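Local structure of putative dehydrogenase (Pseudomonas fluorescens, 6UUG) at residues A114-P122 against L234-A245; L247-H258 against V314-A324. The protein oxidises methanesulfinate as MsuC, the monooxygenase of a two-component flavin-dependent system in bacterial sulfur assimilation. All coordinates share one frame; numbering follows the deposited sequence.

Contact 1: A114-P122 against L234-A245; sequences ATVRLFSRP and LLDPGPLSTPFA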
loop_
_atom_site.group_PDB
_atom_site.type_symbol
_atom_site.label_atom_id
_atom_site.label_comp_id
_atom_site.label_asym_id
_atom_site.label_seq_id
_atom_site.Cartn_x
_atom_site.Cartn_y
_atom_site.Cartn_z
ATOM N N ALA A 114 3.929 -3.820 38.291
ATOM C CA ALA A 114 4.833 -4.839 37.769
ATOM C C ALA A 114 6.286 -4.459 37.991
ATOM O O ALA A 114 7.132 -5.335 38.212
ATOM C CB ALA A 114 4.586 -5.060 36.274
ATOM N N THR A 115 6.583 -3.160 37.930
ATOM C CA THR A 115 7.948 -2.671 38.101
ATOM C C THR A 115 8.481 -2.979 39.500
ATOM O O THR A 115 9.598 -3.485 39.646
ATOM C CB THR A 115 7.993 -1.165 37.831
ATOM O OG1 THR A 115 7.538 -0.903 36.495
ATOM C CG2 THR A 115 9.412 -0.647 37.962
ATOM N N VAL A 116 7.712 -2.654 40.547
ATOM C CA VAL A 116 8.186 -2.984 41.891
ATOM C C VAL A 116 8.223 -4.498 42.077
ATOM O O VAL A 116 9.137 -5.038 42.720
ATOM C CB VAL A 116 7.346 -2.277 42.984
ATOM C CG1 VAL A 116 7.459 -0.774 42.866
ATOM C CG2 VAL A 116 5.893 -2.702 42.975
ATOM N N ARG A 117 7.268 -5.215 41.476
ATOM C CA ARG A 117 7.233 -6.668 41.622
ATOM C C ARG A 117 8.477 -7.314 41.027
ATOM O O ARG A 117 9.043 -8.245 41.610
ATOM C CB ARG A 117 5.973 -7.231 40.956
ATOM C CG ARG A 117 5.956 -8.765 40.806
ATOM C CD ARG A 117 5.856 -9.443 42.165
ATOM N NE ARG A 117 5.922 -10.904 42.078
ATOM C CZ ARG A 117 7.047 -11.618 42.023
ATOM N NH1 ARG A 117 8.237 -11.028 42.028
ATOM N NH2 ARG A 117 6.983 -12.941 41.960
ATOM N N LEU A 118 8.925 -6.824 39.871
ATOM C CA LEU A 118 10.031 -7.454 39.163
ATOM C C LEU A 118 11.403 -6.960 39.600
ATOM O O LEU A 118 12.385 -7.710 39.472
ATOM C CB LEU A 118 9.868 -7.230 37.655
ATOM C CG LEU A 118 8.698 -7.944 36.981
ATOM C CD1 LEU A 118 8.543 -7.449 35.537
ATOM C CD2 LEU A 118 8.904 -9.449 36.999
ATOM N N PHE A 119 11.498 -5.728 40.113
ATOM C CA PHE A 119 12.788 -5.081 40.353
ATOM C C PHE A 119 13.210 -5.043 41.820
ATOM O O PHE A 119 14.369 -4.709 42.094
ATOM C CB PHE A 119 12.792 -3.631 39.839
ATOM C CG PHE A 119 12.733 -3.481 38.342
ATOM C CD1 PHE A 119 12.800 -4.574 37.493
ATOM C CD2 PHE A 119 12.618 -2.212 37.788
ATOM C CE1 PHE A 119 12.745 -4.405 36.107
ATOM C CE2 PHE A 119 12.568 -2.027 36.409
ATOM C CZ PHE A 119 12.633 -3.127 35.564
ATOM N N SER A 120 12.327 -5.361 42.769
ATOM C CA SER A 120 12.639 -5.163 44.184
ATOM C C SER A 120 12.377 -6.447 44.972
ATOM O O SER A 120 11.923 -7.462 44.435
ATOM C CB SER A 120 11.837 -3.993 44.774
ATOM O OG SER A 120 10.460 -4.311 44.918
ATOM N N ARG A 121 12.672 -6.388 46.270
ATOM C CA ARG A 121 12.588 -7.535 47.164
ATOM C C ARG A 121 11.159 -7.730 47.678
ATOM O O ARG A 121 10.405 -6.763 47.801
ATOM C CB ARG A 121 13.539 -7.344 48.343
ATOM C CG ARG A 121 15.004 -7.212 47.945
ATOM C CD ARG A 121 15.885 -6.829 49.123
ATOM N NE ARG A 121 15.924 -5.385 49.344
ATOM C CZ ARG A 121 15.320 -4.769 50.354
ATOM N NH1 ARG A 121 14.630 -5.473 51.242
ATOM N NH2 ARG A 121 15.407 -3.448 50.484
ATOM N N PRO A 122 10.772 -8.969 48.017
ATOM C CA PRO A 122 9.418 -9.189 48.564
ATOM C C PRO A 122 9.079 -8.306 49.754
ATOM O O PRO A 122 7.929 -7.870 49.877
ATOM C CB PRO A 122 9.435 -10.678 48.948
ATOM C CG PRO A 122 10.459 -11.280 48.026
ATOM C CD PRO A 122 11.529 -10.230 47.897
ATOM N N LEU A 234 14.642 0.311 43.901
ATOM C CA LEU A 234 14.340 -0.979 43.282
ATOM C C LEU A 234 15.650 -1.556 42.755
ATOM O O LEU A 234 15.992 -1.401 41.586
ATOM C CB LEU A 234 13.294 -0.817 42.182
ATOM C CG LEU A 234 12.094 0.095 42.462
ATOM C CD1 LEU A 234 11.080 0.023 41.314
ATOM C CD2 LEU A 234 11.428 -0.229 43.802
ATOM N N LEU A 235 16.379 -2.251 43.629
ATOM C CA LEU A 235 17.747 -2.668 43.343
ATOM C C LEU A 235 17.945 -4.172 43.252
ATOM O O LEU A 235 18.883 -4.613 42.587
ATOM C CB LEU A 235 18.704 -2.125 44.418
ATOM C CG LEU A 235 18.917 -0.613 44.415
ATOM C CD1 LEU A 235 19.667 -0.180 45.665
ATOM C CD2 LEU A 235 19.670 -0.194 43.164
ATOM N N ASP A 236 17.104 -4.971 43.902
ATOM C CA ASP A 236 17.324 -6.415 43.988
ATOM C C ASP A 236 16.128 -7.163 43.416
ATOM O O ASP A 236 15.100 -7.305 44.101
ATOM C CB ASP A 236 17.568 -6.820 45.441
ATOM C CG ASP A 236 18.429 -8.071 45.566
ATOM O OD1 ASP A 236 18.995 -8.514 44.541
ATOM O OD2 ASP A 236 18.538 -8.607 46.690
ATOM N N PRO A 237 16.214 -7.699 42.186
ATOM C CA PRO A 237 17.381 -7.748 41.295
ATOM C C PRO A 237 17.597 -6.511 40.419
ATOM O O PRO A 237 18.573 -6.475 39.670
ATOM C CB PRO A 237 17.074 -8.955 40.413
ATOM C CG PRO A 237 15.581 -8.910 40.277
ATOM C CD PRO A 237 15.068 -8.445 41.623
ATOM N N GLY A 238 16.700 -5.529 40.490
ATOM C CA GLY A 238 16.839 -4.309 39.726
ATOM C C GLY A 238 16.520 -4.474 38.249
ATOM O O GLY A 238 16.172 -5.562 37.779
ATOM N N PRO A 239 16.624 -3.385 37.489
ATOM C CA PRO A 239 16.240 -3.431 36.074
ATOM C C PRO A 239 17.261 -4.147 35.201
ATOM O O PRO A 239 18.461 -4.167 35.487
ATOM C CB PRO A 239 16.132 -1.948 35.689
ATOM C CG PRO A 239 17.017 -1.244 36.660
ATOM C CD PRO A 239 16.938 -2.017 37.940
ATOM N N LEU A 240 16.745 -4.743 34.120
ATOM C CA LEU A 240 17.533 -5.377 33.057
ATOM C C LEU A 240 18.552 -6.366 33.616
ATOM O O LEU A 240 19.753 -6.293 33.334
ATOM C CB LEU A 240 18.212 -4.322 32.177
ATOM C CG LEU A 240 17.248 -3.461 31.353
ATOM C CD1 LEU A 240 17.982 -2.363 30.596
ATOM C CD2 LEU A 240 16.418 -4.319 30.393
ATOM N N SER A 241 18.045 -7.315 34.410
ATOM C CA SER A 241 18.886 -8.249 35.133
ATOM C C SER A 241 18.537 -9.648 34.670
ATOM O O SER A 241 19.087 -10.119 33.654
ATOM C CB SER A 241 18.740 -7.994 36.645
ATOM O OG SER A 241 17.392 -8.084 37.058
ATOM N N THR A 242 17.655 -10.374 35.358
ATOM C CA THR A 242 17.251 -11.703 34.913
ATOM C C THR A 242 16.233 -11.605 33.776
ATOM O O THR A 242 15.593 -10.560 33.605
ATOM C CB THR A 242 16.624 -12.489 36.057
ATOM O OG1 THR A 242 15.373 -11.881 36.424
ATOM C CG2 THR A 242 17.552 -12.521 37.270
ATOM N N PRO A 243 16.041 -12.694 33.009
ATOM C CA PRO A 243 14.956 -12.712 32.012
ATOM C C PRO A 243 13.595 -12.338 32.574
ATOM O O PRO A 243 12.829 -11.604 31.926
ATOM C CB PRO A 243 14.969 -14.165 31.511
ATOM C CG PRO A 243 16.378 -14.604 31.666
ATOM C CD PRO A 243 16.892 -13.898 32.915
ATOM N N PHE A 244 13.266 -12.835 33.770
ATOM C CA PHE A 244 12.004 -12.479 34.414
ATOM C C PHE A 244 11.921 -10.975 34.668
ATOM O O PHE A 244 10.914 -10.334 34.333
ATOM C CB PHE A 244 11.859 -13.294 35.709
ATOM C CG PHE A 244 10.545 -13.108 36.431
ATOM C CD1 PHE A 244 9.340 -13.368 35.798
ATOM C CD2 PHE A 244 10.524 -12.706 37.765
ATOM C CE1 PHE A 244 8.135 -13.204 36.465
ATOM C CE2 PHE A 244 9.332 -12.554 38.436
ATOM C CZ PHE A 244 8.135 -12.803 37.790
ATOM N N ALA A 245 12.974 -10.382 35.245
ATOM C CA ALA A 245 12.992 -8.931 35.399
ATOM C C ALA A 245 12.851 -8.234 34.049
ATOM O O ALA A 245 12.218 -7.175 33.945
ATOM C CB ALA A 245 14.279 -8.481 36.093
#

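Contact 2: L247-H258 against V314-A324; sequences LRPLIAQLTFTH and VERAAALLDEA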
loop_
_atom_site.group_PDB
_atom_site.type_symbol
_atom_site.label_atom_id
_atom_site.label_comp_id
_atom_site.label_asym_id
_atom_site.label_seq_id
_atom_site.Cartn_x
_atom_site.Cartn_y
_atom_site.Cartn_z
ATOM N N LEU A 247 11.034 -8.966 31.726
ATOM C CA LEU A 247 9.668 -8.861 31.226
ATOM C C LEU A 247 9.105 -7.454 31.354
ATOM O O LEU A 247 8.113 -7.143 30.691
ATOM C CB LEU A 247 8.733 -9.821 31.956
ATOM C CG LEU A 247 8.879 -11.316 31.719
ATOM C CD1 LEU A 247 7.880 -12.040 32.630
ATOM C CD2 LEU A 247 8.704 -11.735 30.266
ATOM N N ARG A 248 9.705 -6.596 32.179
ATOM C CA ARG A 248 9.119 -5.274 32.402
ATOM C C ARG A 248 8.942 -4.481 31.112
ATOM O O ARG A 248 7.835 -3.968 30.875
ATOM C CB ARG A 248 9.964 -4.500 33.423
ATOM C CG ARG A 248 9.259 -3.282 34.028
ATOM C CD ARG A 248 9.453 -2.011 33.245
ATOM N NE ARG A 248 8.754 -0.922 33.914
ATOM C CZ ARG A 248 8.513 0.274 33.388
ATOM N NH1 ARG A 248 8.923 0.572 32.161
ATOM N NH2 ARG A 248 7.852 1.175 34.102
ATOM N N PRO A 249 9.949 -4.325 30.249
ATOM C CA PRO A 249 9.697 -3.574 29.007
ATOM C C PRO A 249 8.708 -4.268 28.086
ATOM O O PRO A 249 8.008 -3.587 27.326
ATOM C CB PRO A 249 11.092 -3.467 28.368
ATOM C CG PRO A 249 11.864 -4.620 28.944
ATOM C CD PRO A 249 11.358 -4.755 30.351
ATOM N N LEU A 250 8.627 -5.597 28.139
ATOM C CA LEU A 250 7.694 -6.322 27.285
ATOM C C LEU A 250 6.254 -6.100 27.739
ATOM O O LEU A 250 5.345 -5.996 26.905
ATOM C CB LEU A 250 8.057 -7.809 27.263
ATOM C CG LEU A 250 9.488 -8.146 26.824
ATOM C CD1 LEU A 250 9.671 -9.650 26.684
ATOM C CD2 LEU A 250 9.790 -7.452 25.486
ATOM N N ILE A 251 6.027 -6.038 29.056
ATOM C CA ILE A 251 4.711 -5.667 29.566
ATOM C C ILE A 251 4.339 -4.261 29.095
ATOM O O ILE A 251 3.208 -4.014 28.667
ATOM C CB ILE A 251 4.681 -5.789 31.101
ATOM C CG1 ILE A 251 4.781 -7.266 31.501
ATOM C CG2 ILE A 251 3.403 -5.152 31.676
ATOM C CD1 ILE A 251 5.175 -7.462 32.977
ATOM N N ALA A 252 5.284 -3.324 29.156
ATOM C CA ALA A 252 5.016 -1.976 28.650
ATOM C C ALA A 252 4.643 -1.998 27.168
ATOM O O ALA A 252 3.641 -1.395 26.767
ATOM C CB ALA A 252 6.230 -1.073 28.890
ATOM N N GLN A 253 5.439 -2.693 26.344
ATOM C CA GLN A 253 5.162 -2.772 24.910
ATOM C C GLN A 253 3.812 -3.417 24.628
ATOM O O GLN A 253 3.063 -2.943 23.768
ATOM C CB GLN A 253 6.267 -3.560 24.207
ATOM C CG GLN A 253 7.611 -2.843 24.205
ATOM C CD GLN A 253 7.631 -1.682 23.225
ATOM O OE1 GLN A 253 7.240 -1.839 22.068
ATOM N NE2 GLN A 253 8.064 -0.503 23.691
ATOM N N LEU A 254 3.488 -4.508 25.328
ATOM C CA LEU A 254 2.205 -5.162 25.089
ATOM C C LEU A 254 1.035 -4.350 25.650
ATOM O O LEU A 254 -0.090 -4.474 25.148
ATOM C CB LEU A 254 2.236 -6.593 25.670
ATOM C CG LEU A 254 1.079 -7.515 25.261
ATOM C CD1 LEU A 254 0.932 -7.564 23.758
ATOM C CD2 LEU A 254 1.290 -8.936 25.807
ATOM N N THR A 255 1.274 -3.500 26.653
ATOM C CA THR A 255 0.224 -2.597 27.130
ATOM C C THR A 255 -0.145 -1.591 26.047
ATOM O O THR A 255 -1.329 -1.414 25.731
ATOM C CB THR A 255 0.684 -1.887 28.410
ATOM O OG1 THR A 255 0.865 -2.857 29.458
ATOM C CG2 THR A 255 -0.340 -0.843 28.863
ATOM N N PHE A 256 0.867 -0.946 25.448
ATOM C CA PHE A 256 0.622 -0.070 24.301
ATOM C C PHE A 256 -0.089 -0.818 23.190
ATOM O O PHE A 256 -1.014 -0.288 22.570
ATOM C CB PHE A 256 1.937 0.493 23.751
ATOM C CG PHE A 256 2.468 1.658 24.523
ATOM C CD1 PHE A 256 1.700 2.798 24.685
ATOM C CD2 PHE A 256 3.752 1.635 25.034
ATOM C CE1 PHE A 256 2.193 3.888 25.388
ATOM C CE2 PHE A 256 4.255 2.720 25.735
ATOM C CZ PHE A 256 3.469 3.848 25.913
ATOM N N THR A 257 0.347 -2.054 22.919
ATOM C CA THR A 257 -0.222 -2.823 21.818
ATOM C C THR A 257 -1.711 -3.066 22.030
ATOM O O THR A 257 -2.502 -2.940 21.089
ATOM C CB THR A 257 0.520 -4.154 21.649
ATOM O OG1 THR A 257 1.896 -3.906 21.333
ATOM C CG2 THR A 257 -0.090 -4.969 20.505
ATOM N N HIS A 258 -2.107 -3.446 23.253
ATOM C CA HIS A 258 -3.528 -3.635 23.538
ATOM C C HIS A 258 -4.301 -2.331 23.393
ATOM O O HIS A 258 -5.469 -2.338 22.977
ATOM C CB HIS A 258 -3.715 -4.217 24.945
ATOM C CG HIS A 258 -3.544 -5.697 25.009
ATOM N ND1 HIS A 258 -2.318 -6.316 24.923
ATOM C CD2 HIS A 258 -4.463 -6.688 25.142
ATOM C CE1 HIS A 258 -2.488 -7.629 25.009
ATOM N NE2 HIS A 258 -3.782 -7.879 25.145
ATOM N N VAL A 314 -2.221 -10.091 18.804
ATOM C CA VAL A 314 -2.202 -9.506 20.142
ATOM C C VAL A 314 -2.545 -10.565 21.190
ATOM O O VAL A 314 -1.892 -10.668 22.239
ATOM C CB VAL A 314 -3.159 -8.300 20.202
ATOM C CG1 VAL A 314 -3.296 -7.795 21.630
ATOM C CG2 VAL A 314 -2.622 -7.180 19.316
ATOM N N GLU A 315 -3.567 -11.369 20.919
ATOM C CA GLU A 315 -3.993 -12.365 21.896
ATOM C C GLU A 315 -2.961 -13.469 22.039
ATOM O O GLU A 315 -2.796 -14.022 23.139
ATOM C CB GLU A 315 -5.364 -12.912 21.500
ATOM C CG GLU A 315 -6.437 -11.868 21.732
ATOM C CD GLU A 315 -7.789 -12.208 21.128
ATOM O OE1 GLU A 315 -7.913 -13.256 20.445
ATOM O OE2 GLU A 315 -8.729 -11.405 21.336
ATOM N N ARG A 316 -2.248 -13.795 20.955
ATOM C CA ARG A 316 -1.179 -14.780 21.077
ATOM C C ARG A 316 -0.040 -14.249 21.935
ATOM O O ARG A 316 0.490 -14.970 22.788
ATOM C CB ARG A 316 -0.632 -15.203 19.717
ATOM C CG ARG A 316 0.539 -16.141 19.988
ATOM C CD ARG A 316 1.372 -16.455 18.865
ATOM N NE ARG A 316 1.954 -15.288 18.227
ATOM C CZ ARG A 316 2.631 -15.409 17.101
ATOM N NH1 ARG A 316 2.772 -16.625 16.573
ATOM N NH2 ARG A 316 3.148 -14.351 16.510
ATOM N N ALA A 317 0.356 -12.994 21.730
ATOM C CA ALA A 317 1.382 -12.418 22.598
ATOM C C ALA A 317 0.943 -12.394 24.055
ATOM O O ALA A 317 1.759 -12.624 24.963
ATOM C CB ALA A 317 1.722 -10.998 22.127
ATOM N N ALA A 318 -0.339 -12.113 24.308
ATOM C CA ALA A 318 -0.808 -12.070 25.688
ATOM C C ALA A 318 -0.736 -13.450 26.329
ATOM O O ALA A 318 -0.335 -13.569 27.488
ATOM C CB ALA A 318 -2.233 -11.518 25.752
ATOM N N ALA A 319 -1.104 -14.500 25.592
ATOM C CA ALA A 319 -0.990 -15.856 26.139
ATOM C C ALA A 319 0.462 -16.212 26.442
ATOM O O ALA A 319 0.761 -16.819 27.482
ATOM C CB ALA A 319 -1.601 -16.866 25.168
ATOM N N LEU A 320 1.379 -15.862 25.540
ATOM C CA LEU A 320 2.791 -16.130 25.785
ATOM C C LEU A 320 3.298 -15.359 26.995
ATOM O O LEU A 320 4.157 -15.864 27.725
ATOM C CB LEU A 320 3.635 -15.788 24.552
ATOM C CG LEU A 320 3.454 -16.661 23.307
ATOM C CD1 LEU A 320 4.222 -16.063 22.138
ATOM C CD2 LEU A 320 3.963 -18.065 23.593
ATOM N N LEU A 321 2.793 -14.134 27.226
ATOM C CA LEU A 321 3.193 -13.411 28.428
ATOM C C LEU A 321 2.704 -14.138 29.682
ATOM O O LEU A 321 3.462 -14.289 30.652
ATOM C CB LEU A 321 2.658 -11.973 28.397
ATOM C CG LEU A 321 2.813 -11.141 29.671
ATOM C CD1 LEU A 321 4.282 -11.117 30.107
ATOM C CD2 LEU A 321 2.265 -9.703 29.481
ATOM N N ASP A 322 1.445 -14.593 29.678
ATOM C CA ASP A 322 0.942 -15.403 30.794
ATOM C C ASP A 322 1.892 -16.554 31.096
ATOM O O ASP A 322 2.268 -16.781 32.257
ATOM C CB ASP A 322 -0.453 -15.964 30.476
ATOM C CG ASP A 322 -1.567 -14.935 30.603
ATOM O OD1 ASP A 322 -1.309 -13.804 31.059
ATOM O OD2 ASP A 322 -2.728 -15.281 30.243
ATOM N N GLU A 323 2.293 -17.293 30.053
ATOM C CA GLU A 323 3.126 -18.481 30.244
ATOM C C GLU A 323 4.517 -18.105 30.745
ATOM O O GLU A 323 5.062 -18.773 31.633
ATOM C CB GLU A 323 3.200 -19.287 28.935
ATOM C CG GLU A 323 1.849 -19.893 28.532
ATOM C CD GLU A 323 1.779 -20.427 27.095
ATOM O OE1 GLU A 323 2.793 -20.380 26.354
ATOM O OE2 GLU A 323 0.685 -20.895 26.705
ATOM N N ALA A 324 5.090 -17.013 30.226
ATOM C CA ALA A 324 6.404 -16.574 30.691
ATOM C C ALA A 324 6.355 -16.105 32.141
ATOM O O ALA A 324 7.239 -16.445 32.940
ATOM C CB ALA A 324 6.941 -15.447 29.790
#

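Contact 1: A114-P122 against L234-A245
T115 and V116 together receive the forked end of L234. With OG1 beside the backbone N (chi1 -59°), T115 CG2 falls anti to that N, 3.8 Å from L234 CD1, while V116 CG1 comes to 4.0 Å of the same CD1. T115 OG1 turns back to L111 O within its own helix. Next, R117 brings NH1 to 4.1 Å from F244 CE2, at the edge of that ring, so the ring's rim meets the guanidinium face. L118 takes the same ring from above: CD2 stands 3.5 Å from the F244 centroid, only 16° off the normal, as a CH-pi contact displaced toward the rim. In the acyl-CoA dehydrogenase fold to which the sequence belongs, this is where the end of a helix of the N-terminal helical domain meets the linker leading from the beta strands into the C-terminal helices. F119 has both ends engaged. Its ring receives P239 CA over the centre of one face, 3.7 Å from the centroid, and A245 O at the edge in plane. Its carbonyl O accepts G238 N at 2.9 Å (N-H...O 147°), just past the cis peptide before P237. G238 has positive phi, and a side chain there would clash with L235 O. S120 leaves the helix, yet its OG bonds back to V116 O at 2.7 Å, from the carbonyl face opposite its own N, while CB rests on L234 CD2. R121 lays CG against D236 CB, 3.6 Å away; the two charged ends do not meet, and R121 NH1 pairs with E123.

Contact 2: L247-H258 against V314-A324
V314 meets two residues of helix 247-258 with its two methyls. CG1, placed anti to the backbone N by chi1 of 172°, sits over the centre of the H258 imidazole, 3.5 Å from its centroid, a CH-pi contact; CG2 slides past T257 CG2 at 3.6 Å. A317 offers CB to L254 CD1 at 3.9 Å. A318 has two neighbours: its CA lies 3.8 Å from L254 CD2, and its CB approaches the H258 ring edge in plane, 4.0 Å from CE1. With the imidazole of H258 cut back to an alanine, V314 CG1 and A318 CB would probably face a gap, and L254 O would lose its side-chain donor. L321 reaches across to fill the middle, CD2 touching L254 CD2 at 3.9 Å and I251 CG1 close by. A324 closes the row with CB against L247 CD2. The segment axes approach to 10.7 Å with N-to-C directions 150° apart, the near-antiparallel pairing of neighbours in the C-terminal helical bundle of acyl-CoA dehydrogenases; helix 333-360 also packs on L247 and T257. No hydrogen bond links the two segments. T257 OG1 and H258 ND1 instead return to Q253 O and L254 O, the latter at 2.9 Å and shared with H258 N from the opposite carbonyl face. This is consistent with apolar fit, not polar pairing, matching the two segments here.

In the fold
Contact 1 closes before contact 2 opens along the chain, and their centres lie about 17 Å apart. The loop 234-245 follows strand 221-228 and runs almost directly into helix 247-277, whose first turns form one side of contact 2. R248 ties the two together: its NE lies 2.9 Å from T115 OG1, a probable hydrogen bond, and its CB is 3.7 Å from F119 CZ. A114 CB packs on I251 CD1. Through R248 and I251 the start of helix 247-277 thus joins helix 100-119 to the C-terminal bundle, where helix 294-327 flanks it. Contact 1 is partly buried, its centre about 20 Å from the chain centre; contact 2 is buried, its centre about 11 Å away.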